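Local coordinates for protein 5-carboxymethyl-2-hydroxymuconate semialdehyde dehydrogenase (Thermus thermophilus, PDB 2D4E) that probably oxidises 5-carboxymethyl-2-hydroxymuconate semialdehyde to the corresponding acid with NAD as cofactor, as a member of the aldehyde dehydrogenase family, at residues V125-A128 against A129-F132; V468-L471 against P472-F475. All coordinates share one frame; numbering follows the deposited sequence.

Interaction 1 (V125-A128 against A129-F132); sequences VARA and AENF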
loop_
_atom_site.group_PDB
_atom_site.type_symbol
_atom_site.label_atom_id
_atom_site.label_comp_id
_atom_site.label_asym_id
_atom_site.label_seq_id
_atom_site.Cartn_x
_atom_site.Cartn_y
_atom_site.Cartn_z
ATOM N N VAL C 125 30.646 10.822 0.431
ATOM C CA VAL C 125 30.948 9.853 -0.616
ATOM C C VAL C 125 30.274 8.544 -0.226
ATOM O O VAL C 125 29.737 7.835 -1.071
ATOM C CB VAL C 125 32.463 9.609 -0.766
ATOM C CG1 VAL C 125 32.709 8.443 -1.716
ATOM C CG2 VAL C 125 33.138 10.864 -1.298
ATOM N N ALA C 126 30.304 8.226 1.062
ATOM C CA ALA C 126 29.662 7.010 1.537
ATOM C C ALA C 126 28.149 7.092 1.275
ATOM O O ALA C 126 27.527 6.107 0.876
ATOM C CB ALA C 126 29.943 6.815 3.028
ATOM N N ARG C 127 27.559 8.265 1.494
ATOM C CA ARG C 127 26.126 8.443 1.251
ATOM C C ARG C 127 25.829 8.300 -0.240
ATOM O O ARG C 127 24.787 7.780 -0.624
ATOM C CB ARG C 127 25.653 9.820 1.734
ATOM C CG ARG C 127 25.373 9.903 3.230
ATOM C CD ARG C 127 24.072 9.175 3.618
ATOM N NE ARG C 127 22.866 9.792 3.047
ATOM C CZ ARG C 127 22.307 9.449 1.885
ATOM N NH1 ARG C 127 22.825 8.474 1.146
ATOM N NH2 ARG C 127 21.234 10.099 1.450
ATOM N N ALA C 128 26.747 8.779 -1.072
ATOM C CA ALA C 128 26.586 8.692 -2.519
ATOM C C ALA C 128 26.568 7.225 -2.933
ATOM O O ALA C 128 25.744 6.806 -3.749
ATOM C CB ALA C 128 27.725 9.413 -3.215
ATOM N N ALA C 129 27.486 6.444 -2.373
ATOM C CA ALA C 129 27.540 5.023 -2.682
ATOM C C ALA C 129 26.225 4.397 -2.209
ATOM O O ALA C 129 25.619 3.585 -2.917
ATOM C CB ALA C 129 28.726 4.378 -1.975
ATOM N N GLU C 130 25.786 4.788 -1.015
ATOM C CA GLU C 130 24.536 4.280 -0.449
ATOM C C GLU C 130 23.330 4.604 -1.331
ATOM O O GLU C 130 22.367 3.836 -1.377
ATOM C CB GLU C 130 24.303 4.853 0.953
ATOM C CG GLU C 130 22.945 4.486 1.557
ATOM C CD GLU C 130 22.784 4.954 3.002
ATOM O OE1 GLU C 130 23.070 6.141 3.288
ATOM O OE2 GLU C 130 22.363 4.135 3.849
ATOM N N ASN C 131 23.374 5.743 -2.016
ATOM C CA ASN C 131 22.278 6.123 -2.897
ATOM C C ASN C 131 22.080 5.034 -3.956
ATOM O O ASN C 131 20.951 4.641 -4.246
ATOM C CB ASN C 131 22.556 7.473 -3.578
ATOM C CG ASN C 131 22.331 8.660 -2.649
ATOM O OD1 ASN C 131 21.618 8.556 -1.647
ATOM N ND2 ASN C 131 22.922 9.802 -2.992
ATOM N N PHE C 132 23.178 4.543 -4.520
ATOM C CA PHE C 132 23.095 3.494 -5.534
ATOM C C PHE C 132 22.747 2.131 -4.937
ATOM O O PHE C 132 21.941 1.390 -5.496
ATOM C CB PHE C 132 24.405 3.396 -6.325
ATOM C CG PHE C 132 24.593 4.508 -7.316
ATOM C CD1 PHE C 132 25.303 5.654 -6.976
ATOM C CD2 PHE C 132 24.015 4.424 -8.583
ATOM C CE1 PHE C 132 25.435 6.708 -7.882
ATOM C CE2 PHE C 132 24.139 5.468 -9.495
ATOM C CZ PHE C 132 24.851 6.615 -9.141
#

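Interaction 2 (V468-L471 against P472-F475); sequences VRHL and PTPF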
loop_
_atom_site.group_PDB
_atom_site.type_symbol
_atom_site.label_atom_id
_atom_site.label_comp_id
_atom_site.label_asym_id
_atom_site.label_seq_id
_atom_site.Cartn_x
_atom_site.Cartn_y
_atom_site.Cartn_z
ATOM N N VAL C 468 18.390 13.996 10.584
ATOM C CA VAL C 468 18.819 12.595 10.486
ATOM C C VAL C 468 17.880 11.906 9.500
ATOM O O VAL C 468 16.713 11.690 9.799
ATOM C CB VAL C 468 18.730 11.865 11.853
ATOM C CG1 VAL C 468 19.257 10.425 11.715
ATOM C CG2 VAL C 468 19.535 12.624 12.911
ATOM N N ARG C 469 18.402 11.544 8.336
ATOM C CA ARG C 469 17.589 10.944 7.287
ATOM C C ARG C 469 17.434 9.426 7.236
ATOM O O ARG C 469 18.312 8.668 7.653
ATOM C CB ARG C 469 18.099 11.435 5.930
ATOM C CG ARG C 469 18.014 12.943 5.764
ATOM C CD ARG C 469 16.747 13.379 5.038
ATOM N NE ARG C 469 16.813 13.070 3.610
ATOM C CZ ARG C 469 16.200 12.043 3.027
ATOM N NH1 ARG C 469 15.440 11.223 3.741
ATOM N NH2 ARG C 469 16.332 11.848 1.722
ATOM N N HIS C 470 16.283 9.010 6.712
ATOM C CA HIS C 470 15.935 7.608 6.516
ATOM C C HIS C 470 15.429 7.591 5.067
ATOM O O HIS C 470 14.322 8.051 4.763
ATOM C CB HIS C 470 14.843 7.176 7.494
ATOM C CG HIS C 470 14.536 5.711 7.444
ATOM N ND1 HIS C 470 15.517 4.749 7.319
ATOM C CD2 HIS C 470 13.363 5.043 7.532
ATOM C CE1 HIS C 470 14.959 3.553 7.332
ATOM N NE2 HIS C 470 13.654 3.703 7.462
ATOM N N LEU C 471 16.276 7.071 4.186
ATOM C CA LEU C 471 16.029 7.038 2.752
ATOM C C LEU C 471 14.663 6.646 2.203
ATOM O O LEU C 471 14.235 7.189 1.185
ATOM C CB LEU C 471 17.119 6.201 2.078
ATOM C CG LEU C 471 18.536 6.729 2.337
ATOM C CD1 LEU C 471 19.522 6.031 1.418
ATOM C CD2 LEU C 471 18.581 8.238 2.099
ATOM N N PRO C 472 13.958 5.705 2.855
ATOM C CA PRO C 472 12.642 5.319 2.333
ATOM C C PRO C 472 11.543 6.384 2.479
ATOM O O PRO C 472 10.523 6.323 1.789
ATOM C CB PRO C 472 12.309 4.060 3.130
ATOM C CG PRO C 472 13.665 3.502 3.472
ATOM C CD PRO C 472 14.424 4.737 3.862
ATOM N N THR C 473 11.743 7.348 3.373
ATOM C CA THR C 473 10.724 8.371 3.590
ATOM C C THR C 473 10.672 9.380 2.458
ATOM O O THR C 473 11.653 9.579 1.736
ATOM C CB THR C 473 10.954 9.142 4.911
ATOM O OG1 THR C 473 12.153 9.917 4.812
ATOM C CG2 THR C 473 11.076 8.182 6.074
ATOM N N PRO C 474 9.514 10.029 2.277
ATOM C CA PRO C 474 9.405 11.018 1.204
ATOM C C PRO C 474 10.127 12.309 1.577
ATOM O O PRO C 474 9.883 12.895 2.637
ATOM C CB PRO C 474 7.899 11.196 1.050
ATOM C CG PRO C 474 7.387 10.974 2.443
ATOM C CD PRO C 474 8.212 9.799 2.930
ATOM N N PHE C 475 11.026 12.739 0.698
ATOM C CA PHE C 475 11.807 13.948 0.906
ATOM C C PHE C 475 11.476 15.006 -0.148
ATOM O O PHE C 475 11.415 14.710 -1.350
ATOM C CB PHE C 475 13.300 13.623 0.838
ATOM C CG PHE C 475 14.176 14.838 0.862
ATOM C CD1 PHE C 475 14.465 15.480 2.066
ATOM C CD2 PHE C 475 14.660 15.381 -0.327
ATOM C CE1 PHE C 475 15.217 16.646 2.083
ATOM C CE2 PHE C 475 15.410 16.545 -0.325
ATOM C CZ PHE C 475 15.692 17.184 0.880
HETATM O O HOH W 1 14.101 10.782 6.228
HETATM O O HOH W 2 14.154 10.032 1.230
#

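Interaction 1 (V125-A128 against A129-F132)
Val-125 and Ala-129 are joined by the first of three successive i to i+4 backbone bonds, which carry helix 118-136 unbroken through both segments. Ala-129 N donates to Val-125 O and Glu-130 N to Ala-126 O, each over 2.9 Å. The third bond, from Asn-131 N to Arg-127 O, is more bent, with an angle of 136° at the hydrogen, and the same N-H makes a weak second bond to Ala-128 O.

On one side of the helix, the Arg-127 side chain bends at chi2 and chi3 and curls back over the following turn, meeting residues i+3 and i+4 together. Its NH1 donates to Asn-131 OD1 at 3.0 Å. The oxygen lies close to the guanidinium plane at its edge, but NH1 stands well above the amide plane, the two groups being nearly perpendicular; NH2 adds a weak bond to the same oxygen. NH1 also forms a salt bridge with Glu-130 OE1 at 3.2 Å, approached obliquely. With CG of Glu-130 anti to the backbone N (chi1 174°) and the chain extended beyond it, the carboxylate reaches along the helix surface to this nitrogen.

The i to i+3 spacing is that of an intrahelical salt bridge; the amide bond spans i to i+4. The amide of Asn-131 is held from both ends, since ND2 bonds to Thr-180 OG1 of helix 175-188. Elsewhere on the helix, Phe-132 turns its ring edge to Ala-128 O, with CD1 3.5 Å from that oxygen, and packs on Ile-95 and Ile-99 of helix 85-101.

Interaction 2 (V468-L471 against P472-F475)
His-470 and Thr-473 close a type I beta turn, in which Thr-473 N donates to His-470 O at 3.0 Å and nearly straight (161°), with Leu-471 and Pro-472 at its corners. Pro-472 folds back against the imidazole: CD lies over the centre of the ring of His-470, 3.6 Å from its centroid and only 6° off the normal, a clear CH-pi contact. CG of His-470 is anti to the backbone N (chi1 -174°), which helps turn a face of the ring to the proline CD.

The bent chain of Arg-469 brings its guanidinium back toward Thr-473 and Phe-475. The guanidinium lies almost parallel to the Phe-475 ring, the planes 6° apart, but it is CB of Phe-475 that sits over its face, 3.6 Å from NH2. Two waters tie the guanidinium to the turn. One accepts from Arg-469 NH1 and from His-470 N and is 2.6 Å from Thr-473 OG1, to which it is hydrogen-bonded. The other accepts from Arg-469 NH2 and donates to Leu-471 O and Thr-473 O, so both carbonyls have a water partner.

An alanine in place of His-470 lacks the imidazole, so Pro-472 CD would probably lose the face it packs on, and Tyr-156 of the second subunit the ring it meets here.

Phe-475, two residues beyond the turn, belongs to the NAD pocket and touches the cofactor. The loop follows strand 460-463 and precedes helix 488-495; Leu-471 packs on helix 118-136, while Trp-181 of helix 175-188 meets Arg-469, Leu-471 and Phe-475.

Overall arrangement
Interaction 1 comes first along the chain, within helix 118-136, and interaction 2 follows more than 300 residues later, in the loop between strand 460-463 and helix 488-495. Their centres are nevertheless only about 14 Å apart, and they touch through Leu-471: its CD2 is 3.3 Å from NH2 of Arg-127, and its CD1 packs against CG of Glu-130. Helix 175-188 borders both, Trp-181 touching residues of each. The fold thus brings an early helix against a late loop that reaches the bound NAD through Phe-475 and also contacts the second and third subunits, so the same loop lies at both the cofactor pocket and subunit contacts.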